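Local coordinates for phosphotriesterase family protein (Listeria monocytogenes serotype 4b str. H7858, PDB 3PNZ) that probably hydrolyses phosphorylated sugar lactones, using a two-zinc centre at the mouth of an amidohydrolase-fold barrel, at residues F18-V26 with L268-Y279; G60-Y71 with G86-K97. All blocks are in the same frame, centred on the assembly; numbering follows the deposited sequence.

Both interactions are buried and share one sheet, for strands 19-23 and 62-65 are neighbours in it; Glu23 N bonds to Val64 O and Glu23 O probably accepts from Ala66 N. Interaction 1 joins the first barrel strand to the last, with few backbone bonds: a buried glutamate, a serine and a zinc ion do most of the work. Interaction 2 pairs two consecutive strands through a regular parallel ladder with apolar packing and one Gln88-Thr62 side-chain bond, becoming mainly polar past the strand ends. The two converge at the active-site end, where Thr67 OG1 bonds to His24 ND1 and O3 of the phosphate held by Asn96 and Lys97 lies 2.0 Å from the zinc of interaction 1.

Interaction 1: F18-V26 with L268-Y279; sequences FTYSHEHIV and LVSGDTARKTYY. With ZN (zinc ion), chain I; PO4 (phosphate ion), chain L.
Leu268 lies against Ser21, its CD2 methyl 3.7 Å from Ser21 OG, and a water joins that hydroxyl to Val269 N. Val269 O receives a straight but long, weak bond from Ser21 N. At Ser270 the hydroxyl works twice: OG accepts from His22 N at 2.9 Å and gives its proton to Glu23 OE2 at 2.6 Å. Gly271 N reaches the same OE2 from the same face of the carboxylate, but on the syn side, whereas Ser270 OG comes on the anti side. Here the last strand of the TIM barrel closes on the first, and His22-Glu23-His24 is the HxH metal motif of the amidohydrolase fold. Asp272 swings its carboxylate anti to its own N (chi1 -170°), putting OD1 2.5 Å from the zinc, near the planes of both imidazoles. His22 NE2 and His24 NE2 each bind the metal at 2.1 Å, and carboxylated Lys154 is a further ligand; His22 ND1 is hydrogen-bonded to His185 NE2 and His24 ND1 to Thr67 OG1. Thr273 grips Glu23 OE1 with its N and OG1 from opposite faces, the OG1 bond being 2.6 Å, which gives the buried carboxylate four protein donors. Ala274 CB abuts His24 CD2. Arg275 NE and Tyr278 OH bond to O1 and O3 of a phosphate ion, probably from the crystallisation liquor, at the edges of guanidinium and ring, while Tyr279 OH donates to a lone pair of His24 O at 2.6 Å, in the carbonyl plane.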
loop_
_atom_site.group_PDB
_atom_site.type_symbol
_atom_site.label_atom_id
_atom_site.label_comp_id
_atom_site.label_asym_id
_atom_site.label_seq_id
_atom_site.Cartn_x
_atom_site.Cartn_y
_atom_site.Cartn_z
ATOM N N PHE A 18 4.690 5.122 14.623
ATOM C CA PHE A 18 5.002 5.875 13.413
ATOM C C PHE A 18 5.051 4.945 12.205
ATOM O O PHE A 18 5.830 3.994 12.177
ATOM C CB PHE A 18 6.336 6.620 13.576
ATOM C CG PHE A 18 6.596 7.621 12.495
ATOM C CD1 PHE A 18 6.250 8.949 12.669
ATOM C CD2 PHE A 18 7.173 7.230 11.302
ATOM C CE1 PHE A 18 6.474 9.878 11.663
ATOM C CE2 PHE A 18 7.405 8.152 10.297
ATOM C CZ PHE A 18 7.052 9.475 10.478
ATOM N N THR A 19 4.214 5.218 11.206
ATOM C CA THR A 19 3.967 4.256 10.135
ATOM C C THR A 19 4.088 4.870 8.742
ATOM O O THR A 19 3.557 5.955 8.494
ATOM C CB THR A 19 2.527 3.671 10.234
ATOM O OG1 THR A 19 2.361 2.978 11.481
ATOM C CG2 THR A 19 2.247 2.697 9.085
ATOM N N TYR A 20 4.780 4.168 7.849
ATOM C CA TYR A 20 4.710 4.450 6.409
ATOM C C TYR A 20 3.618 3.571 5.827
ATOM O O TYR A 20 3.687 2.351 5.933
ATOM C CB TYR A 20 6.030 4.097 5.709
ATOM C CG TYR A 20 7.191 5.058 5.895
ATOM C CD1 TYR A 20 7.033 6.292 6.514
ATOM C CD2 TYR A 20 8.453 4.721 5.429
ATOM C CE1 TYR A 20 8.114 7.162 6.677
ATOM C CE2 TYR A 20 9.536 5.581 5.581
ATOM C CZ TYR A 20 9.365 6.797 6.200
ATOM O OH TYR A 20 10.456 7.639 6.346
ATOM N N SER A 21 2.636 4.182 5.175
ATOM C CA SER A 21 1.410 3.480 4.789
ATOM C C SER A 21 1.394 2.744 3.440
ATOM O O SER A 21 0.420 2.065 3.138
ATOM C CB SER A 21 0.217 4.438 4.856
ATOM O OG SER A 21 -0.057 4.811 6.194
ATOM N N HIS A 22 2.444 2.874 2.633
ATOM C CA HIS A 22 2.506 2.176 1.348
ATOM C C HIS A 22 3.947 2.088 0.859
ATOM O O HIS A 22 4.486 3.060 0.333
ATOM C CB HIS A 22 1.650 2.877 0.281
ATOM C CG HIS A 22 1.628 2.167 -1.040
ATOM N ND1 HIS A 22 0.477 1.626 -1.572
ATOM C CD2 HIS A 22 2.615 1.890 -1.926
ATOM C CE1 HIS A 22 0.753 1.058 -2.732
ATOM N NE2 HIS A 22 2.043 1.203 -2.969
ATOM N N GLU A 23 4.573 0.929 1.046
ATOM C CA GLU A 23 5.954 0.744 0.612
ATOM C C GLU A 23 6.171 -0.604 -0.050
ATOM O O GLU A 23 5.283 -1.453 -0.065
ATOM C CB GLU A 23 6.924 0.867 1.796
ATOM C CG GLU A 23 6.873 2.207 2.525
ATOM C CD GLU A 23 7.367 3.368 1.668
ATOM O OE1 GLU A 23 8.095 3.118 0.681
ATOM O OE2 GLU A 23 7.041 4.529 1.999
ATOM N N HIS A 24 7.367 -0.784 -0.603
ATOM C CA HIS A 24 7.844 -2.099 -1.047
ATOM C C HIS A 24 9.221 -2.310 -0.454
ATOM O O HIS A 24 9.952 -1.354 -0.245
ATOM C CB HIS A 24 7.870 -2.186 -2.571
ATOM C CG HIS A 24 6.532 -1.929 -3.183
ATOM N ND1 HIS A 24 5.584 -2.915 -3.329
ATOM C CD2 HIS A 24 5.956 -0.781 -3.609
ATOM C CE1 HIS A 24 4.488 -2.395 -3.853
ATOM N NE2 HIS A 24 4.687 -1.101 -4.027
ATOM N N ILE A 25 9.562 -3.558 -0.144
ATOM C CA ILE A 25 10.782 -3.822 0.615
ATOM C C ILE A 25 11.700 -4.808 -0.101
ATOM O O ILE A 25 12.851 -4.490 -0.420
ATOM C CB ILE A 25 10.449 -4.342 2.026
ATOM C CG1 ILE A 25 9.531 -3.355 2.740
ATOM C CG2 ILE A 25 11.733 -4.543 2.830
ATOM C CD1 ILE A 25 8.962 -3.889 4.061
ATOM N N VAL A 26 11.188 -6.002 -0.360
ATOM C CA VAL A 26 11.895 -6.977 -1.183
ATOM C C VAL A 26 10.895 -7.577 -2.152
ATOM O O VAL A 26 9.913 -8.202 -1.739
ATOM C CB VAL A 26 12.515 -8.118 -0.331
ATOM C CG1 VAL A 26 13.339 -9.056 -1.215
ATOM C CG2 VAL A 26 13.376 -7.544 0.780
ATOM N N LEU A 268 -3.079 9.744 4.655
ATOM C CA LEU A 268 -1.957 8.844 4.916
ATOM C C LEU A 268 -0.803 9.262 4.023
ATOM O O LEU A 268 -1.024 9.854 2.967
ATOM C CB LEU A 268 -2.332 7.401 4.592
ATOM C CG LEU A 268 -3.521 6.798 5.339
ATOM C CD1 LEU A 268 -3.860 5.426 4.761
ATOM C CD2 LEU A 268 -3.205 6.730 6.830
ATOM N N VAL A 269 0.422 8.945 4.441
ATOM C CA VAL A 269 1.621 9.390 3.726
ATOM C C VAL A 269 2.653 8.272 3.614
ATOM O O VAL A 269 2.872 7.505 4.556
ATOM C CB VAL A 269 2.279 10.618 4.422
ATOM C CG1 VAL A 269 3.569 11.023 3.702
ATOM C CG2 VAL A 269 1.300 11.792 4.481
ATOM N N SER A 270 3.275 8.162 2.446
ATOM C CA SER A 270 4.347 7.195 2.248
ATOM C C SER A 270 5.147 7.569 0.999
ATOM O O SER A 270 4.889 8.605 0.386
ATOM C CB SER A 270 3.777 5.781 2.132
ATOM O OG SER A 270 4.567 4.859 2.872
ATOM N N GLY A 271 6.108 6.728 0.629
ATOM C CA GLY A 271 6.997 7.021 -0.483
ATOM C C GLY A 271 6.917 6.037 -1.629
ATOM O O GLY A 271 7.547 6.239 -2.674
ATOM N N ASP A 272 6.154 4.962 -1.438
ATOM C CA ASP A 272 6.002 3.943 -2.468
ATOM C C ASP A 272 7.352 3.642 -3.101
ATOM O O ASP A 272 7.531 3.764 -4.317
ATOM C CB ASP A 272 4.990 4.387 -3.523
ATOM C CG ASP A 272 4.631 3.278 -4.475
ATOM O OD1 ASP A 272 4.897 2.102 -4.147
ATOM O OD2 ASP A 272 4.088 3.576 -5.562
ATOM N N THR A 273 8.294 3.243 -2.254
ATOM C CA THR A 273 9.703 3.110 -2.622
ATOM C C THR A 273 9.939 1.795 -3.357
ATOM O O THR A 273 10.210 0.762 -2.748
ATOM C CB THR A 273 10.584 3.210 -1.363
ATOM O OG1 THR A 273 10.097 4.274 -0.534
ATOM C CG2 THR A 273 12.027 3.493 -1.721
ATOM N N ALA A 274 9.828 1.835 -4.677
ATOM C CA ALA A 274 9.732 0.604 -5.450
ATOM C C ALA A 274 10.927 0.346 -6.356
ATOM O O ALA A 274 10.919 -0.613 -7.121
ATOM C CB ALA A 274 8.448 0.605 -6.270
ATOM N N ARG A 275 11.940 1.200 -6.272
ATOM C CA ARG A 275 13.081 1.132 -7.189
ATOM C C ARG A 275 14.419 1.093 -6.465
ATOM O O ARG A 275 14.576 1.694 -5.403
ATOM C CB ARG A 275 13.075 2.348 -8.125
ATOM C CG ARG A 275 12.003 2.310 -9.188
ATOM C CD ARG A 275 12.031 3.590 -10.022
ATOM N NE ARG A 275 11.034 3.569 -11.081
ATOM C CZ ARG A 275 11.269 3.109 -12.303
ATOM N NH1 ARG A 275 12.466 2.621 -12.605
ATOM N NH2 ARG A 275 10.307 3.120 -13.214
ATOM N N LYS A 276 15.398 0.416 -7.068
ATOM C CA LYS A 276 16.762 0.451 -6.555
ATOM C C LYS A 276 17.231 1.897 -6.426
ATOM O O LYS A 276 17.854 2.274 -5.430
ATOM C CB LYS A 276 17.713 -0.318 -7.481
ATOM C CG LYS A 276 17.606 -1.845 -7.398
ATOM C CD LYS A 276 18.773 -2.499 -8.152
ATOM C CE LYS A 276 18.813 -4.017 -7.973
ATOM N NZ LYS A 276 17.809 -4.722 -8.817
ATOM N N THR A 277 16.910 2.709 -7.434
ATOM C CA THR A 277 17.337 4.106 -7.453
ATOM C C THR A 277 16.611 4.959 -6.415
ATOM O O THR A 277 16.957 6.122 -6.220
ATOM C CB THR A 277 17.146 4.742 -8.843
ATOM O OG1 THR A 277 15.805 4.515 -9.292
ATOM C CG2 THR A 277 18.128 4.135 -9.852
ATOM N N TYR A 278 15.614 4.378 -5.747
ATOM C CA TYR A 278 14.906 5.079 -4.685
ATOM C C TYR A 278 15.457 4.711 -3.307
ATOM O O TYR A 278 15.341 5.483 -2.353
ATOM C CB TYR A 278 13.425 4.738 -4.714
ATOM C CG TYR A 278 12.619 5.335 -5.848
ATOM C CD1 TYR A 278 13.167 6.278 -6.716
ATOM C CD2 TYR A 278 11.300 4.944 -6.051
ATOM C CE1 TYR A 278 12.411 6.817 -7.755
ATOM C CE2 TYR A 278 10.538 5.478 -7.083
ATOM C CZ TYR A 278 11.099 6.414 -7.930
ATOM O OH TYR A 278 10.342 6.949 -8.953
ATOM N N TYR A 279 16.029 3.515 -3.196
ATOM C CA TYR A 279 16.628 3.062 -1.947
ATOM C C TYR A 279 18.009 3.672 -1.756
ATOM O O TYR A 279 18.807 3.741 -2.694
ATOM C CB TYR A 279 16.720 1.536 -1.927
ATOM C CG TYR A 279 15.546 0.865 -1.249
ATOM C CD1 TYR A 279 14.290 0.817 -1.857
ATOM C CD2 TYR A 279 15.696 0.273 -0.004
ATOM C CE1 TYR A 279 13.208 0.203 -1.226
ATOM C CE2 TYR A 279 14.634 -0.338 0.630
ATOM C CZ TYR A 279 13.398 -0.380 0.020
ATOM O OH TYR A 279 12.359 -0.993 0.684
HETATM ZN ZN ZN I . 3.219 0.324 -4.507
HETATM P P PO4 L . 7.502 4.958 -9.890
HETATM O O1 PO4 L . 8.447 5.012 -11.060
HETATM O O2 PO4 L . 7.612 3.593 -9.246
HETATM O O3 PO4 L . 7.892 5.998 -8.865
HETATM O O4 PO4 L . 6.074 5.178 -10.345
HETATM O O HOH W 1 0.947 7.306 6.860
HETATM O O HOH W 2 9.408 6.136 1.938
#

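Interaction 2: G60-Y71 with G86-K97; sequences GKTIVDATAVDY and GIQIVGTAGFNK. With PO4 (phosphate ion), chain K.
Strands 62-65 and 88-92 run parallel, 14° apart with their axes 4.7 Å from each other at closest approach, laced by Gln88 N to Lys61 O, Ile63 N to Gln88 O, Val90 N to Ile63 O and Asp65 N to Val90 O. With helix 75-85 between them they make a beta-alpha-beta unit of the TIM barrel. On the face turned to the helices, Ile63 CG1 meets Ile87 CG2 at 4.0 Å and Ile63 CB meets the end of Ile89, whose CG2 also packs on Asp65 CB; Phe55 of helix 45-57 touches both Ile63 and Ile87. On the other face Val64 packs on Val90, and near the start of the strands Gln88 NE2 donates to Thr62 OG1 at 2.9 Å almost in its amide plane, both side chains having further backbone partners, Gln15 O and Leu16 O.

Past the ladder the contact becomes mainly polar. Thr92 OG1 donates to Asp65 O at 2.7 Å from above the carbonyl plane, and a water ties Asp65 O, Thr67 O and Thr92 N together. Asp65 OD1 closes an Asx turn onto Thr67 N and also takes the Thr67 hydroxyl proton. Ala68 CB rests against Gly94 O, which accepts from Val69 N. Asp70, its CG between N and the carbonyl carbon (chi1 50°), turns the syn side of its carboxylate to the second segment: Asn96 N straddles OD1 and OD2, both at 3.0 Å, while Lys97 N and Trp101 NE1 share OD2. That clamp fixes the loop presenting Asn96 and Lys97 to a phosphate ion, probably from the crystallisation liquor, whose O1 lies over a face of Tyr71. Asn96 ND2 reaches phosphate O2, and the extended Lys97 brings NZ within 2.7 Å of both O2 and O4.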
loop_
_atom_site.group_PDB
_atom_site.type_symbol
_atom_site.label_atom_id
_atom_site.label_comp_id
_atom_site.label_asym_id
_atom_site.label_seq_id
_atom_site.Cartn_x
_atom_site.Cartn_y
_atom_site.Cartn_z
ATOM N N GLY A 60 10.940 5.226 13.365
ATOM C CA GLY A 60 9.871 4.547 12.656
ATOM C C GLY A 60 9.531 3.242 13.358
ATOM O O GLY A 60 10.408 2.614 13.961
ATOM N N LYS A 61 8.266 2.829 13.279
ATOM C CA LYS A 61 7.815 1.620 13.969
ATOM C C LYS A 61 7.223 0.564 13.039
ATOM O O LYS A 61 7.420 -0.637 13.244
ATOM C CB LYS A 61 6.801 1.983 15.059
ATOM C CG LYS A 61 7.383 2.819 16.185
ATOM C CD LYS A 61 8.567 2.096 16.822
ATOM C CE LYS A 61 9.025 2.767 18.112
ATOM N NZ LYS A 61 9.518 4.156 17.901
ATOM N N THR A 62 6.505 1.013 12.011
ATOM C CA THR A 62 5.771 0.109 11.143
ATOM C C THR A 62 5.866 0.512 9.674
ATOM O O THR A 62 5.814 1.691 9.348
ATOM C CB THR A 62 4.281 0.086 11.527
ATOM O OG1 THR A 62 4.153 -0.349 12.888
ATOM C CG2 THR A 62 3.483 -0.844 10.605
ATOM N N ILE A 63 5.997 -0.484 8.813
ATOM C CA ILE A 63 5.871 -0.283 7.374
ATOM C C ILE A 63 4.763 -1.158 6.821
ATOM O O ILE A 63 4.733 -2.371 7.056
ATOM C CB ILE A 63 7.187 -0.604 6.632
ATOM C CG1 ILE A 63 8.286 0.372 7.052
ATOM C CG2 ILE A 63 6.967 -0.576 5.112
ATOM C CD1 ILE A 63 9.656 -0.009 6.519
ATOM N N VAL A 64 3.837 -0.537 6.099
ATOM C CA VAL A 64 2.823 -1.281 5.372
ATOM C C VAL A 64 3.405 -1.641 4.010
ATOM O O VAL A 64 3.673 -0.766 3.184
ATOM C CB VAL A 64 1.519 -0.473 5.202
ATOM C CG1 VAL A 64 0.482 -1.296 4.451
ATOM C CG2 VAL A 64 0.973 -0.067 6.568
ATOM N N ASP A 65 3.615 -2.934 3.797
ATOM C CA ASP A 65 4.229 -3.445 2.579
ATOM C C ASP A 65 3.138 -3.803 1.589
ATOM O O ASP A 65 2.409 -4.768 1.781
ATOM C CB ASP A 65 5.056 -4.683 2.916
ATOM C CG ASP A 65 5.758 -5.271 1.707
ATOM O OD1 ASP A 65 5.380 -4.943 0.558
ATOM O OD2 ASP A 65 6.694 -6.069 1.909
ATOM N N ALA A 66 3.029 -3.023 0.516
ATOM C CA ALA A 66 1.901 -3.145 -0.391
ATOM C C ALA A 66 2.130 -4.157 -1.515
ATOM O O ALA A 66 1.340 -4.235 -2.453
ATOM C CB ALA A 66 1.550 -1.767 -0.972
ATOM N N THR A 67 3.194 -4.947 -1.402
ATOM C CA THR A 67 3.529 -5.926 -2.434
ATOM C C THR A 67 2.473 -7.023 -2.500
ATOM O O THR A 67 2.283 -7.775 -1.532
ATOM C CB THR A 67 4.913 -6.565 -2.176
ATOM O OG1 THR A 67 5.888 -5.533 -1.961
ATOM C CG2 THR A 67 5.331 -7.448 -3.347
ATOM N N ALA A 68 1.799 -7.113 -3.644
ATOM C CA ALA A 68 0.717 -8.076 -3.853
ATOM C C ALA A 68 1.212 -9.292 -4.636
ATOM O O ALA A 68 2.376 -9.347 -5.018
ATOM C CB ALA A 68 -0.453 -7.409 -4.575
ATOM N N VAL A 69 0.327 -10.254 -4.903
ATOM C CA VAL A 69 0.765 -11.544 -5.449
ATOM C C VAL A 69 1.354 -11.430 -6.857
ATOM O O VAL A 69 2.218 -12.224 -7.239
ATOM C CB VAL A 69 -0.370 -12.595 -5.438
ATOM C CG1 VAL A 69 -1.389 -12.314 -6.543
ATOM C CG2 VAL A 69 0.207 -13.996 -5.580
ATOM N N ASP A 70 0.894 -10.435 -7.611
ATOM C CA ASP A 70 1.381 -10.196 -8.972
ATOM C C ASP A 70 2.683 -9.379 -9.016
ATOM O O ASP A 70 3.209 -9.088 -10.093
ATOM C CB ASP A 70 0.283 -9.529 -9.822
ATOM C CG ASP A 70 -0.349 -8.313 -9.138
ATOM O OD1 ASP A 70 -0.047 -8.042 -7.957
ATOM O OD2 ASP A 70 -1.152 -7.612 -9.794
ATOM N N TYR A 71 3.215 -9.028 -7.850
ATOM C CA TYR A 71 4.385 -8.161 -7.789
ATOM C C TYR A 71 5.615 -8.873 -7.210
ATOM O O TYR A 71 6.539 -8.231 -6.712
ATOM C CB TYR A 71 4.058 -6.871 -7.014
ATOM C CG TYR A 71 4.839 -5.671 -7.499
ATOM C CD1 TYR A 71 4.577 -5.111 -8.743
ATOM C CD2 TYR A 71 5.841 -5.109 -6.725
ATOM C CE1 TYR A 71 5.293 -4.018 -9.204
ATOM C CE2 TYR A 71 6.569 -4.009 -7.179
ATOM C CZ TYR A 71 6.285 -3.472 -8.422
ATOM O OH TYR A 71 6.995 -2.383 -8.884
ATOM N N GLY A 86 13.341 -5.060 13.980
ATOM C CA GLY A 86 12.299 -4.749 14.940
ATOM C C GLY A 86 11.130 -3.976 14.345
ATOM O O GLY A 86 10.164 -3.662 15.048
ATOM N N ILE A 87 11.207 -3.657 13.054
ATOM C CA ILE A 87 10.124 -2.927 12.392
ATOM C C ILE A 87 8.951 -3.858 12.132
ATOM O O ILE A 87 9.117 -4.948 11.591
ATOM C CB ILE A 87 10.593 -2.297 11.055
ATOM C CG1 ILE A 87 11.695 -1.269 11.314
ATOM C CG2 ILE A 87 9.415 -1.666 10.296
ATOM C CD1 ILE A 87 11.269 -0.137 12.218
ATOM N N GLN A 88 7.762 -3.422 12.528
ATOM C CA GLN A 88 6.545 -4.192 12.292
ATOM C C GLN A 88 6.140 -4.081 10.832
ATOM O O GLN A 88 6.192 -2.992 10.253
ATOM C CB GLN A 88 5.433 -3.689 13.212
ATOM C CG GLN A 88 5.798 -3.880 14.686
ATOM C CD GLN A 88 4.886 -3.155 15.658
ATOM O OE1 GLN A 88 4.654 -3.634 16.773
ATOM N NE2 GLN A 88 4.383 -1.995 15.262
ATOM N N ILE A 89 5.762 -5.203 10.228
ATOM C CA ILE A 89 5.334 -5.191 8.826
ATOM C C ILE A 89 3.877 -5.626 8.707
ATOM O O ILE A 89 3.482 -6.679 9.225
ATOM C CB ILE A 89 6.198 -6.137 7.949
ATOM C CG1 ILE A 89 7.685 -5.787 8.047
ATOM C CG2 ILE A 89 5.739 -6.108 6.486
ATOM C CD1 ILE A 89 8.030 -4.415 7.469
ATOM N N VAL A 90 3.073 -4.814 8.030
ATOM C CA VAL A 90 1.735 -5.239 7.640
ATOM C C VAL A 90 1.810 -5.668 6.180
ATOM O O VAL A 90 2.098 -4.848 5.307
ATOM C CB VAL A 90 0.713 -4.096 7.779
ATOM C CG1 VAL A 90 -0.645 -4.524 7.250
ATOM C CG2 VAL A 90 0.612 -3.644 9.240
ATOM N N GLY A 91 1.568 -6.946 5.912
ATOM C CA GLY A 91 1.620 -7.468 4.555
ATOM C C GLY A 91 0.308 -7.274 3.820
ATOM O O GLY A 91 -0.714 -6.962 4.431
ATOM N N THR A 92 0.331 -7.458 2.503
ATOM C CA THR A 92 -0.838 -7.186 1.693
ATOM C C THR A 92 -1.255 -8.385 0.851
ATOM O O THR A 92 -0.451 -8.935 0.096
ATOM C CB THR A 92 -0.555 -5.997 0.772
ATOM O OG1 THR A 92 -0.283 -4.847 1.580
ATOM C CG2 THR A 92 -1.742 -5.729 -0.150
ATOM N N ALA A 93 -2.518 -8.775 0.979
ATOM C CA ALA A 93 -3.089 -9.842 0.177
ATOM C C ALA A 93 -3.753 -9.272 -1.076
ATOM O O ALA A 93 -4.130 -8.104 -1.107
ATOM C CB ALA A 93 -4.120 -10.614 0.996
ATOM N N GLY A 94 -3.892 -10.084 -2.112
ATOM C CA GLY A 94 -4.658 -9.653 -3.269
ATOM C C GLY A 94 -3.820 -9.261 -4.472
ATOM O O GLY A 94 -2.782 -9.856 -4.726
ATOM N N PHE A 95 -4.263 -8.222 -5.181
ATOM C CA PHE A 95 -3.750 -7.911 -6.516
ATOM C C PHE A 95 -3.293 -6.451 -6.619
ATOM O O PHE A 95 -3.834 -5.588 -5.937
ATOM C CB PHE A 95 -4.852 -8.185 -7.550
ATOM C CG PHE A 95 -5.589 -9.478 -7.325
ATOM C CD1 PHE A 95 -5.166 -10.652 -7.935
ATOM C CD2 PHE A 95 -6.698 -9.524 -6.497
ATOM C CE1 PHE A 95 -5.834 -11.843 -7.726
ATOM C CE2 PHE A 95 -7.377 -10.715 -6.280
ATOM C CZ PHE A 95 -6.942 -11.881 -6.896
ATOM N N ASN A 96 -2.308 -6.175 -7.482
ATOM C CA ASN A 96 -1.750 -4.817 -7.614
ATOM C C ASN A 96 -2.293 -4.027 -8.809
ATOM O O ASN A 96 -2.763 -2.903 -8.635
ATOM C CB ASN A 96 -0.213 -4.863 -7.635
ATOM C CG ASN A 96 0.441 -3.471 -7.693
ATOM O OD1 ASN A 96 1.662 -3.355 -7.567
ATOM N ND2 ASN A 96 -0.357 -2.426 -7.882
ATOM N N LYS A 97 -2.229 -4.604 -10.013
ATOM C CA LYS A 97 -2.661 -3.919 -11.241
ATOM C C LYS A 97 -2.564 -4.850 -12.463
ATOM O O LYS A 97 -1.608 -5.613 -12.579
ATOM C CB LYS A 97 -1.843 -2.638 -11.478
ATOM C CG LYS A 97 -0.328 -2.826 -11.422
ATOM C CD LYS A 97 0.363 -1.484 -11.257
ATOM C CE LYS A 97 1.859 -1.629 -11.085
ATOM N NZ LYS A 97 2.486 -0.326 -10.679
HETATM P P PO4 K . 3.003 0.030 -7.575
HETATM O O1 PO4 K . 3.620 -1.295 -7.185
HETATM O O2 PO4 K . 1.612 -0.224 -8.092
HETATM O O3 PO4 K . 2.905 0.958 -6.399
HETATM O O4 PO4 K . 3.864 0.717 -8.605
HETATM O O HOH W 3 8.506 -1.432 15.639
HETATM O O HOH W 4 3.004 -7.593 1.152
HETATM O O HOH W 5 2.220 -4.679 -5.369
HETATM O O HOH W 6 5.380 -1.007 -11.462
#